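Fervidolysin (Fervidobacterium pennivorans, PDB 1R6V) degrades keratin into peptides as a calcium-binding serine protease of the subtilisin family, allowing its bacterium to grow on native feathers. Local coordinates at residues 136-141 / 218-223; 156-161 / 390-395; 163-168 / 174-179; 206-211 / 224-229; 255-258 / 263-266. The protein carries 1 engineered substitution. All coordinates share one frame; numbering follows the deposited sequence.

Contact 1: 136-141 / 218-223; sequences WGLEAI and VGVAPG
L138 and V220 bring their CA atoms to 6.7 Å of each other where the short helix 136-140 lies against the irregular loop 218-223, a contact made by the helix's side chains on the loop's valines and on the V218 carbonyl. L138 does most of the work because its isobutyl group forks over the loop. One prong, L138 CD1, rests 3.7 Å from the carbonyl oxygen V218 O and 4.0 Å from V218 CG1. The other, L138 CD2, descends onto V220, reaching 3.6 Å from V220 CG2. One turn on, I141 supplies a second finger: its CG1 sits between the backbone N and the carbonyl carbon (chi1 62°), and with the chain extended beyond it I141 CD1 arrives 3.8 Å from V220 CG2. L138 CD2 and I141 CD1 thus both bear on V220 CG2, while V220 CG1 also borders I141 CD1. With an alanine in place of L138, V220 CG2 would probably lose one of the two methyls that touch it and a gap would open beside V218 O. All four residues are buried. The loop runs on from I217, a calcium ligand, and V218 touches E129, another one; V220 and A221 then bond by their backbones to T207 and I208 of helix 200-209. This is consistent with the calcium-loop region of subtilisins, where a metal-binding excursion follows the helix and the returning chain docks onto its end.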
# COMPACT_ATOMS: atom_id res chain seq x y z
N TRP A 136 -8.48 2.73 -32.60
CA TRP A 136 -7.45 3.76 -32.70
C TRP A 136 -6.32 3.57 -31.69
O TRP A 136 -5.17 3.95 -31.95
CB TRP A 136 -8.06 5.15 -32.53
CG TRP A 136 -8.35 5.55 -31.11
CD1 TRP A 136 -9.49 5.32 -30.40
CD2 TRP A 136 -7.46 6.26 -30.24
NE1 TRP A 136 -9.38 5.86 -29.14
CE2 TRP A 136 -8.14 6.44 -29.01
CE3 TRP A 136 -6.16 6.76 -30.38
CZ2 TRP A 136 -7.56 7.10 -27.93
CZ3 TRP A 136 -5.58 7.42 -29.30
CH2 TRP A 136 -6.29 7.58 -28.09
N GLY A 137 -6.64 2.97 -30.55
CA GLY A 137 -5.63 2.75 -29.53
C GLY A 137 -4.54 1.81 -30.00
O GLY A 137 -3.37 2.00 -29.68
N LEU A 138 -4.90 0.78 -30.77
CA LEU A 138 -3.90 -0.14 -31.27
C LEU A 138 -2.99 0.59 -32.25
O LEU A 138 -1.77 0.39 -32.26
CB LEU A 138 -4.55 -1.33 -31.98
CG LEU A 138 -5.42 -2.22 -31.09
CD1 LEU A 138 -5.91 -3.41 -31.91
CD2 LEU A 138 -4.61 -2.70 -29.88
N GLU A 139 -3.58 1.44 -33.08
CA GLU A 139 -2.76 2.18 -34.03
C GLU A 139 -1.80 3.11 -33.28
O GLU A 139 -0.62 3.21 -33.61
CB GLU A 139 -3.62 3.03 -34.97
CG GLU A 139 -2.81 3.58 -36.14
CD GLU A 139 -3.51 4.68 -36.92
OE1 GLU A 139 -4.75 4.78 -36.85
OE2 GLU A 139 -2.81 5.44 -37.64
N ALA A 140 -2.31 3.77 -32.25
CA ALA A 140 -1.49 4.69 -31.49
C ALA A 140 -0.28 4.04 -30.83
O ALA A 140 0.78 4.66 -30.75
CB ALA A 140 -2.33 5.39 -30.44
N ILE A 141 -0.43 2.81 -30.35
CA ILE A 141 0.71 2.17 -29.70
C ILE A 141 1.62 1.43 -30.67
O ILE A 141 2.61 0.82 -30.26
CB ILE A 141 0.27 1.22 -28.53
CG1 ILE A 141 -0.61 0.07 -29.05
CG2 ILE A 141 -0.44 2.05 -27.46
CD1 ILE A 141 -0.99 -0.97 -27.97
N VAL A 218 -9.88 -7.01 -31.42
CA VAL A 218 -8.77 -7.91 -31.14
C VAL A 218 -7.95 -7.19 -30.07
O VAL A 218 -7.92 -5.96 -30.04
CB VAL A 218 -7.92 -8.20 -32.42
CG1 VAL A 218 -7.43 -6.90 -33.04
CG2 VAL A 218 -6.74 -9.13 -32.08
N GLY A 219 -7.35 -7.95 -29.17
CA GLY A 219 -6.58 -7.35 -28.10
C GLY A 219 -5.17 -6.97 -28.52
O GLY A 219 -4.74 -7.29 -29.62
N VAL A 220 -4.47 -6.26 -27.65
CA VAL A 220 -3.09 -5.86 -27.88
C VAL A 220 -2.22 -7.12 -27.97
O VAL A 220 -1.27 -7.18 -28.75
CB VAL A 220 -2.58 -5.00 -26.71
CG1 VAL A 220 -1.10 -4.76 -26.84
CG2 VAL A 220 -3.34 -3.66 -26.67
N ALA A 221 -2.57 -8.10 -27.14
CA ALA A 221 -1.85 -9.37 -27.03
C ALA A 221 -2.82 -10.53 -27.28
O ALA A 221 -3.20 -11.25 -26.36
CB ALA A 221 -1.23 -9.48 -25.63
N PRO A 222 -3.21 -10.75 -28.55
CA PRO A 222 -4.14 -11.83 -28.86
C PRO A 222 -3.63 -13.24 -28.55
O PRO A 222 -4.40 -14.19 -28.54
CB PRO A 222 -4.46 -11.62 -30.33
CG PRO A 222 -3.21 -10.95 -30.86
CD PRO A 222 -2.81 -10.00 -29.75
N GLY A 223 -2.34 -13.35 -28.29
CA GLY A 223 -1.79 -14.67 -27.98
C GLY A 223 -1.83 -15.00 -26.49
O GLY A 223 -1.67 -16.17 -26.10

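Contact 2: 156-161 / 390-395; sequences IIVAVV and VVAVLL
A392, following a V391 that packs on V263 of the adjoining strand, meets strand 157-161 and the residue just ahead of it with both its methyl and its carbonyl. A392 CB is shared by two branched side chains on the strand side, lying 3.9 Å from I156 CG2 and equally 3.9 Å from V158 CG2, so the small residue lets the helix settle close, with the CA atoms of I156 and A392 6.0 Å apart. The carbonyl oxygen A392 O is approached still more tightly, at 3.3 Å, by the methylene I156 CG1. V393 and L394 then turn their CB atoms to the far side of the helix. L395 brings the chain round again: L395 CB packs 3.8 Å from I156 CD1, the two side chains crossing at about a right angle. I156 can serve both turns because its first torsion (chi1 -59°) puts CG2 over A392, while a folded second one (chi2 -53°) separately sends CD1 to L395. A glycine replacing I156 would probably open a gap between A392 and L395 and the start of the strand. Helix 380-397, which carries S381, the presumed charge-relay serine, near its start, is thereby seated on the central sheet of the subtilase fold. V390, V393 and L394 face helix 433-438, and helix 403-413 covers V391 and L395 through I406.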
# COMPACT_ATOMS: atom_id res chain seq x y z
N ILE A 156 1.71 -16.26 -22.23
CA ILE A 156 1.74 -15.33 -21.11
C ILE A 156 0.37 -15.28 -20.46
O ILE A 156 -0.64 -15.13 -21.15
CB ILE A 156 2.16 -13.89 -21.57
CG1 ILE A 156 3.54 -13.92 -22.24
CG2 ILE A 156 2.18 -12.94 -20.36
CD1 ILE A 156 4.65 -14.57 -21.39
N ILE A 157 0.33 -15.44 -19.13
CA ILE A 157 -0.93 -15.39 -18.39
C ILE A 157 -1.06 -14.00 -17.76
O ILE A 157 -0.17 -13.55 -17.04
CB ILE A 157 -0.96 -16.46 -17.26
CG1 ILE A 157 -1.05 -17.85 -17.88
CG2 ILE A 157 -2.18 -16.24 -16.34
CD1 ILE A 157 -0.83 -18.98 -16.87
N VAL A 158 -2.17 -13.32 -18.05
CA VAL A 158 -2.42 -11.98 -17.52
C VAL A 158 -3.57 -12.03 -16.52
O VAL A 158 -4.68 -12.46 -16.87
CB VAL A 158 -2.89 -11.03 -18.65
CG1 VAL A 158 -3.25 -9.66 -18.08
CG2 VAL A 158 -1.81 -10.91 -19.72
N ALA A 159 -3.32 -11.59 -15.29
CA ALA A 159 -4.39 -11.57 -14.30
C ALA A 159 -5.12 -10.25 -14.37
O ALA A 159 -4.51 -9.18 -14.29
CB ALA A 159 -3.84 -11.78 -12.89
N VAL A 160 -6.43 -10.34 -14.55
CA VAL A 160 -7.27 -9.14 -14.59
C VAL A 160 -7.91 -9.11 -13.19
O VAL A 160 -8.85 -9.86 -12.91
CB VAL A 160 -8.31 -9.23 -15.74
CG1 VAL A 160 -9.40 -8.16 -15.57
CG2 VAL A 160 -7.60 -9.02 -17.09
N VAL A 161 -7.39 -8.24 -12.34
CA VAL A 161 -7.80 -8.09 -10.94
C VAL A 161 -8.82 -6.98 -10.99
O VAL A 161 -8.49 -5.80 -10.97
CB VAL A 161 -6.56 -7.75 -10.11
CG1 VAL A 161 -6.91 -7.78 -8.62
CG2 VAL A 161 -5.46 -8.78 -10.44
N VAL A 390 0.81 -4.61 -23.74
CA VAL A 390 2.15 -4.40 -24.26
C VAL A 390 3.13 -5.24 -23.44
O VAL A 390 4.01 -5.89 -23.99
CB VAL A 390 2.55 -2.91 -24.21
CG1 VAL A 390 4.05 -2.75 -24.50
CG2 VAL A 390 1.75 -2.13 -25.26
N VAL A 391 2.99 -5.22 -22.11
CA VAL A 391 3.87 -6.03 -21.26
C VAL A 391 3.78 -7.52 -21.62
O VAL A 391 4.80 -8.23 -21.67
CB VAL A 391 3.53 -5.84 -19.75
CG1 VAL A 391 4.36 -6.81 -18.87
CG2 VAL A 391 3.83 -4.40 -19.33
N ALA A 392 2.57 -8.01 -21.84
CA ALA A 392 2.41 -9.42 -22.18
C ALA A 392 3.16 -9.78 -23.47
O ALA A 392 3.77 -10.85 -23.54
CB ALA A 392 0.92 -9.77 -22.32
N VAL A 393 3.10 -8.91 -24.47
CA VAL A 393 3.81 -9.15 -25.73
C VAL A 393 5.33 -9.13 -25.47
O VAL A 393 6.07 -10.00 -25.93
CB VAL A 393 3.40 -8.08 -26.82
CG1 VAL A 393 4.20 -8.29 -28.12
CG2 VAL A 393 1.90 -8.24 -27.14
N LEU A 394 5.79 -8.17 -24.67
CA LEU A 394 7.21 -8.08 -24.35
C LEU A 394 7.73 -9.29 -23.59
O LEU A 394 8.87 -9.72 -23.81
CB LEU A 394 7.51 -6.83 -23.52
CG LEU A 394 7.24 -5.48 -24.20
CD1 LEU A 394 7.48 -4.35 -23.22
CD2 LEU A 394 8.15 -5.32 -25.43
N LEU A 395 6.91 -9.85 -22.71
CA LEU A 395 7.35 -11.00 -21.92
C LEU A 395 7.55 -12.22 -22.79
O LEU A 395 8.26 -13.14 -22.41
CB LEU A 395 6.37 -11.27 -20.78
CG LEU A 395 6.48 -10.21 -19.67
CD1 LEU A 395 5.38 -10.42 -18.66
CD2 LEU A 395 7.87 -10.29 -19.00

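Contact 3: 163-168 / 174-179; sequences TGVDGT and GQVIAG
V165 and V176 approach at a slant, each offering one methyl: V165 CG1 lies 4.1 Å from V176 CG2. In both valines CG1 is anti to the backbone N, but V176 turns its other branch, CG2, toward the partner. The same V176 CG2 also rests 4.1 Å from G167 CA, so one methyl spans two positions of the other limb of the same loop. G167 has no side chain here, and a CB at this position would come within 3.6 Å of V176 CG1. Between V165 and G167 the chain makes an inverse gamma turn centred on D166, overlapping an Asx turn in which T168 N donates to D166 OD1 at 3.0 Å, coming from above the carboxylate plane. T168 OG1 donates to the same oxygen, D166 OD1, at 2.6 Å along its syn lone pair, the side of the other oxygen. D166 OD2 is bonded in turn to G353 N and S356 OG, and bonds at both oxygens probably fix the rotation of this buried carboxylate. The turn follows the strand ending in D162, a presumed member of the charge relay. P228 of strand 225-230 touches both valines, while A205 of helix 200-209 and L172 also border V165.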
# COMPACT_ATOMS: atom_id res chain seq x y z
N THR A 163 -13.55 -6.73 -11.61
CA THR A 163 -14.94 -7.16 -11.37
C THR A 163 -15.26 -8.57 -11.86
O THR A 163 -16.40 -9.02 -11.71
CB THR A 163 -15.94 -6.25 -12.11
OG1 THR A 163 -15.66 -6.29 -13.52
CG2 THR A 163 -15.83 -4.81 -11.64
N GLY A 164 -14.29 -9.27 -12.42
CA GLY A 164 -14.58 -10.58 -12.99
C GLY A 164 -14.72 -10.39 -14.49
O GLY A 164 -14.83 -9.25 -14.97
N VAL A 165 -14.74 -11.48 -15.25
CA VAL A 165 -14.80 -11.40 -16.72
C VAL A 165 -15.90 -12.28 -17.32
O VAL A 165 -16.06 -13.43 -16.89
CB VAL A 165 -13.43 -11.86 -17.29
CG1 VAL A 165 -13.47 -11.89 -18.81
CG2 VAL A 165 -12.31 -10.91 -16.79
N ASP A 166 -16.65 -11.77 -18.30
CA ASP A 166 -17.68 -12.60 -18.93
C ASP A 166 -16.99 -13.46 -19.98
O ASP A 166 -16.89 -13.09 -21.15
CB ASP A 166 -18.77 -11.75 -19.61
CG ASP A 166 -19.83 -12.62 -20.29
OD1 ASP A 166 -19.71 -13.86 -20.21
OD2 ASP A 166 -20.77 -12.07 -20.89
N GLY A 167 -16.50 -14.61 -19.53
CA GLY A 167 -15.79 -15.52 -20.41
C GLY A 167 -16.65 -16.13 -21.50
O GLY A 167 -16.12 -16.81 -22.39
N THR A 168 -17.96 -15.91 -21.45
CA THR A 168 -18.84 -16.48 -22.46
C THR A 168 -18.96 -15.56 -23.68
O THR A 168 -19.62 -15.89 -24.65
CB THR A 168 -20.26 -16.79 -21.89
OG1 THR A 168 -20.97 -15.58 -21.65
CG2 THR A 168 -20.14 -17.58 -20.59
N GLY A 174 -11.86 -19.20 -25.71
CA GLY A 174 -10.51 -19.75 -25.67
C GLY A 174 -9.47 -18.84 -25.05
O GLY A 174 -8.32 -19.25 -24.85
N GLN A 175 -9.87 -17.61 -24.70
CA GLN A 175 -8.95 -16.63 -24.12
C GLN A 175 -8.97 -16.49 -22.60
O GLN A 175 -8.06 -15.90 -22.03
CB GLN A 175 -9.22 -15.25 -24.72
CG GLN A 175 -9.11 -15.22 -26.23
CD GLN A 175 -7.68 -15.30 -26.69
OE1 GLN A 175 -6.99 -14.29 -26.81
NE2 GLN A 175 -7.22 -16.52 -26.92
N VAL A 176 -10.01 -17.00 -21.96
CA VAL A 176 -10.16 -16.86 -20.51
C VAL A 176 -9.94 -18.21 -19.84
O VAL A 176 -10.76 -19.12 -20.01
CB VAL A 176 -11.56 -16.32 -20.16
CG1 VAL A 176 -11.69 -16.15 -18.64
CG2 VAL A 176 -11.80 -14.98 -20.87
N ILE A 177 -8.85 -18.33 -19.10
CA ILE A 177 -8.54 -19.58 -18.41
C ILE A 177 -9.09 -19.60 -16.99
O ILE A 177 -9.80 -18.68 -16.59
CB ILE A 177 -7.02 -19.84 -18.40
CG1 ILE A 177 -6.29 -18.72 -17.66
CG2 ILE A 177 -6.51 -19.93 -19.83
CD1 ILE A 177 -4.81 -18.98 -17.47
N ALA A 178 -8.78 -20.65 -16.24
CA ALA A 178 -9.30 -20.77 -14.87
C ALA A 178 -8.86 -19.59 -14.02
O ALA A 178 -7.70 -19.17 -14.06
CB ALA A 178 -8.84 -22.08 -14.23
N GLY A 179 -9.81 -19.05 -13.26
CA GLY A 179 -9.54 -17.91 -12.40
C GLY A 179 -9.90 -18.16 -10.95
O GLY A 179 -10.13 -19.31 -10.55

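Contact 4: 206-211 / 224-229; sequences GTIAAK and AKIMPI. With CA (calcium ion), chain B.
I226 and I208 meet through the way their chains are bent. In I226, CG1 stands beside the backbone N (chi1 -59°) and CD1 then folds back rather than extending (chi2 -66°), so the methyl is aimed at the C-terminal part of helix 200-209. In I208, CG1 lies beside the backbone N (chi1 -67°), which leaves CG2 anti to it, and this branch receives that methyl, with I208 CG2 3.8 Å from I226 CD1. A209 flanks the same tip: A209 CB lies 4.0 Å from I226 CD1 and the same 4.0 Å from I226 CG1, lying along the chain rather than only at its end. A209 CB also comes to 4.1 Å from A224 O, just before the strand starts. Farther along, K211 O binds the calcium ion at 2.3 Å. E129, D171, D213, K215 and I217 complete the site, and K211 NZ forms a salt bridge with E173. The apolar contact thus lies next to the start of a metal-binding loop. Helix 200-209 begins at A200, an engineered residue at the presumed charge-relay histidine position, and I208 continues its packing onto V158 and V160 of strand 157-162, the parallel neighbour of strand 225-230. P385 of helix 380-397 also packs on I208. On the other face of the sheet, M227 points to W255 and A256 of helix 246-258.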
# COMPACT_ATOMS: atom_id res chain seq x y z
N GLY A 206 -10.96 -7.67 -23.02
CA GLY A 206 -10.97 -7.55 -24.47
C GLY A 206 -9.84 -6.67 -25.00
O GLY A 206 -9.25 -6.98 -26.03
N THR A 207 -9.52 -5.58 -24.31
CA THR A 207 -8.45 -4.70 -24.80
C THR A 207 -7.12 -5.42 -24.79
O THR A 207 -6.29 -5.24 -25.68
CB THR A 207 -8.35 -3.45 -23.92
OG1 THR A 207 -9.54 -2.67 -24.11
CG2 THR A 207 -7.12 -2.62 -24.29
N ILE A 208 -6.94 -6.24 -23.77
CA ILE A 208 -5.72 -7.01 -23.61
C ILE A 208 -5.62 -8.22 -24.53
O ILE A 208 -4.59 -8.43 -25.18
CB ILE A 208 -5.59 -7.56 -22.17
CG1 ILE A 208 -5.38 -6.41 -21.19
CG2 ILE A 208 -4.42 -8.56 -22.08
CD1 ILE A 208 -5.50 -6.82 -19.73
N ALA A 209 -6.68 -9.03 -24.57
CA ALA A 209 -6.63 -10.25 -25.37
C ALA A 209 -7.86 -10.69 -26.14
O ALA A 209 -8.10 -11.90 -26.27
CB ALA A 209 -6.16 -11.39 -24.47
N ALA A 210 -8.66 -9.77 -26.67
CA ALA A 210 -9.80 -10.23 -27.44
C ALA A 210 -9.21 -11.09 -28.57
O ALA A 210 -8.17 -10.78 -29.15
CB ALA A 210 -10.60 -9.05 -28.01
N LYS A 211 -9.89 -12.19 -28.88
CA LYS A 211 -9.44 -13.14 -29.90
C LYS A 211 -9.27 -12.61 -31.32
O LYS A 211 -10.12 -11.89 -31.83
CB LYS A 211 -10.42 -14.31 -29.90
CG LYS A 211 -10.01 -15.54 -30.70
CD LYS A 211 -11.18 -16.52 -30.73
CE LYS A 211 -10.83 -17.80 -31.48
NZ LYS A 211 -12.00 -18.73 -31.57
N ALA A 224 -2.04 -13.98 -25.67
CA ALA A 224 -2.08 -14.16 -24.21
C ALA A 224 -3.38 -14.78 -23.73
O ALA A 224 -4.30 -15.01 -24.51
CB ALA A 224 -1.86 -12.82 -23.52
N LYS A 225 -3.43 -15.07 -22.43
CA LYS A 225 -4.61 -15.66 -21.81
C LYS A 225 -4.97 -14.79 -20.62
O LYS A 225 -4.10 -14.22 -19.98
CB LYS A 225 -4.33 -17.09 -21.32
CG LYS A 225 -4.11 -18.10 -22.44
CD LYS A 225 -5.37 -18.26 -23.27
CE LYS A 225 -5.33 -19.51 -24.13
NZ LYS A 225 -4.23 -19.46 -25.13
N ILE A 226 -6.26 -14.74 -20.32
CA ILE A 226 -6.78 -13.93 -19.23
C ILE A 226 -7.15 -14.77 -18.02
O ILE A 226 -7.94 -15.72 -18.12
CB ILE A 226 -8.05 -13.16 -19.68
CG1 ILE A 226 -7.73 -12.26 -20.88
CG2 ILE A 226 -8.62 -12.35 -18.51
CD1 ILE A 226 -6.77 -11.13 -20.57
N MET A 227 -6.61 -14.40 -16.86
CA MET A 227 -6.91 -15.09 -15.60
C MET A 227 -7.72 -14.11 -14.75
O MET A 227 -7.18 -13.15 -14.24
CB MET A 227 -5.61 -15.48 -14.87
CG MET A 227 -5.81 -15.99 -13.42
SD MET A 227 -4.18 -16.24 -12.59
CE MET A 227 -3.80 -17.99 -13.17
N PRO A 228 -9.03 -14.34 -14.63
CA PRO A 228 -9.84 -13.42 -13.82
C PRO A 228 -9.69 -13.62 -12.31
O PRO A 228 -9.72 -14.75 -11.81
CB PRO A 228 -11.27 -13.67 -14.30
CG PRO A 228 -11.22 -15.05 -14.88
CD PRO A 228 -9.87 -15.17 -15.51
N ILE A 229 -9.48 -12.51 -11.60
CA ILE A 229 -9.38 -12.51 -10.14
C ILE A 229 -10.45 -11.51 -9.72
O ILE A 229 -10.36 -10.32 -10.01
CB ILE A 229 -7.99 -12.03 -9.62
CG1 ILE A 229 -6.87 -12.91 -10.21
CG2 ILE A 229 -7.98 -12.05 -8.08
CD1 ILE A 229 -6.83 -14.39 -9.72
CA CA B . -11.97 -10.81 -32.63

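Contact 5: 255-258 / 263-266; sequences WATD and VMNH
M264 reaches from strand 263-266 to A256 and T257 on the helix, spanning a gap in which the CA atoms of A256 and M264 stand 8.5 Å apart. At its root, M264 CB points toward the helix, and CG departs beside the backbone N (chi1 -54°). Beyond CG the chain is extended, with chi2 at -158° and chi3 at -159°, which carries the sulfur and its methyl straight out from the sheet. On the way CG and SD run past the methyl of A159 on the neighbouring strand 157-162, and the meeting with the helix is left to the terminal carbon. There M264 CE lies 3.8 Å from A256 CB and 3.3 Å from T257 OG1, touching an apolar and a polar group. T257 and M264 cross at about a right angle, the hydroxyl standing beside the backbone N of its residue and hydrogen-bonded to I253 O one turn back. The helix belongs to the beta-alpha-beta crossover that links strand 225-230 to strand 263-269 in the subtilase sheet. All three touching residues are buried. The chemistry is that of apolar packing, with a long, unbranched side chain filling a wide helix-to-sheet spacing that the small A256 could not cross by itself. The approach of the methyl to T257 OG1 is a close packing contact with an oxygen whose hydrogen bond goes to I253 O, so the polar atom is satisfied by its own helix and asks nothing of the methionine.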
# COMPACT_ATOMS: atom_id res chain seq x y z
N TRP A 255 -2.70 -16.06 -5.14
CA TRP A 255 -3.20 -17.17 -5.95
C TRP A 255 -2.74 -16.99 -7.40
O TRP A 255 -2.23 -17.92 -8.03
CB TRP A 255 -4.73 -17.19 -5.91
CG TRP A 255 -5.36 -18.43 -6.45
CD1 TRP A 255 -5.73 -19.55 -5.74
CD2 TRP A 255 -5.73 -18.68 -7.82
NE1 TRP A 255 -6.32 -20.47 -6.59
CE2 TRP A 255 -6.33 -19.96 -7.87
CE3 TRP A 255 -5.61 -17.94 -9.01
CZ2 TRP A 255 -6.81 -20.52 -9.06
CZ3 TRP A 255 -6.10 -18.50 -10.20
CH2 TRP A 255 -6.68 -19.77 -10.21
N ALA A 256 -2.92 -15.78 -7.94
CA ALA A 256 -2.54 -15.52 -9.33
C ALA A 256 -1.05 -15.73 -9.56
O ALA A 256 -0.63 -16.27 -10.59
CB ALA A 256 -2.93 -14.09 -9.71
N THR A 257 -0.25 -15.26 -8.61
CA THR A 257 1.20 -15.42 -8.71
C THR A 257 1.58 -16.90 -8.67
O THR A 257 2.37 -17.38 -9.48
CB THR A 257 1.90 -14.72 -7.53
OG1 THR A 257 1.62 -13.31 -7.57
CG2 THR A 257 3.42 -14.94 -7.58
N ASP A 258 1.00 -17.61 -7.71
CA ASP A 258 1.27 -19.03 -7.54
C ASP A 258 0.81 -19.86 -8.73
O ASP A 258 1.35 -20.93 -8.98
CB ASP A 258 0.59 -19.57 -6.28
CG ASP A 258 1.26 -19.11 -5.01
OD1 ASP A 258 2.36 -18.50 -5.07
OD2 ASP A 258 0.69 -19.36 -3.93
N VAL A 263 1.86 -10.95 -15.42
CA VAL A 263 1.56 -9.52 -15.35
C VAL A 263 0.11 -9.41 -14.87
O VAL A 263 -0.71 -10.30 -15.14
CB VAL A 263 1.75 -8.80 -16.73
CG1 VAL A 263 0.93 -9.50 -17.82
CG2 VAL A 263 1.36 -7.33 -16.61
N MET A 264 -0.18 -8.38 -14.07
CA MET A 264 -1.55 -8.16 -13.55
C MET A 264 -1.98 -6.75 -13.87
O MET A 264 -1.17 -5.83 -13.85
CB MET A 264 -1.60 -8.31 -12.03
CG MET A 264 -1.04 -9.65 -11.51
SD MET A 264 -1.68 -10.08 -9.83
CE MET A 264 -0.38 -11.26 -9.30
N ASN A 265 -3.28 -6.58 -14.13
CA ASN A 265 -3.84 -5.27 -14.45
C ASN A 265 -4.72 -4.85 -13.26
O ASN A 265 -5.59 -5.61 -12.84
CB ASN A 265 -4.68 -5.36 -15.73
CG ASN A 265 -5.26 -4.00 -16.12
OD1 ASN A 265 -6.37 -3.63 -15.69
ND2 ASN A 265 -4.50 -3.25 -16.91
N HIS A 266 -4.46 -3.66 -12.71
CA HIS A 266 -5.21 -3.13 -11.56
C HIS A 266 -5.74 -1.72 -11.83
O HIS A 266 -4.96 -0.84 -12.20
CB HIS A 266 -4.32 -2.98 -10.33
CG HIS A 266 -3.67 -4.25 -9.87
ND1 HIS A 266 -4.26 -5.09 -8.95
CD2 HIS A 266 -2.49 -4.81 -10.21
CE1 HIS A 266 -3.45 -6.13 -8.75
NE2 HIS A 266 -2.37 -5.98 -9.50

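How the contacts relate
From the N terminus, contact 1 opens at helix 136-140 and contact 2 at strand 157-162. Contact 3 then closes a short loop just after that strand, lying within the spans of both. Contact 4 opens before contact 1 has closed and closes after it, so the two cross, and they share the region at the end of helix 200-209. Contact 5 follows in series, tying a crossover helix to its next strand. Contact 2 closes last, at helix 380-397; it crosses contact 1 and encloses contacts 3, 4 and 5. Together they fasten helices on both faces of one sheet and the calcium-loop region at its border.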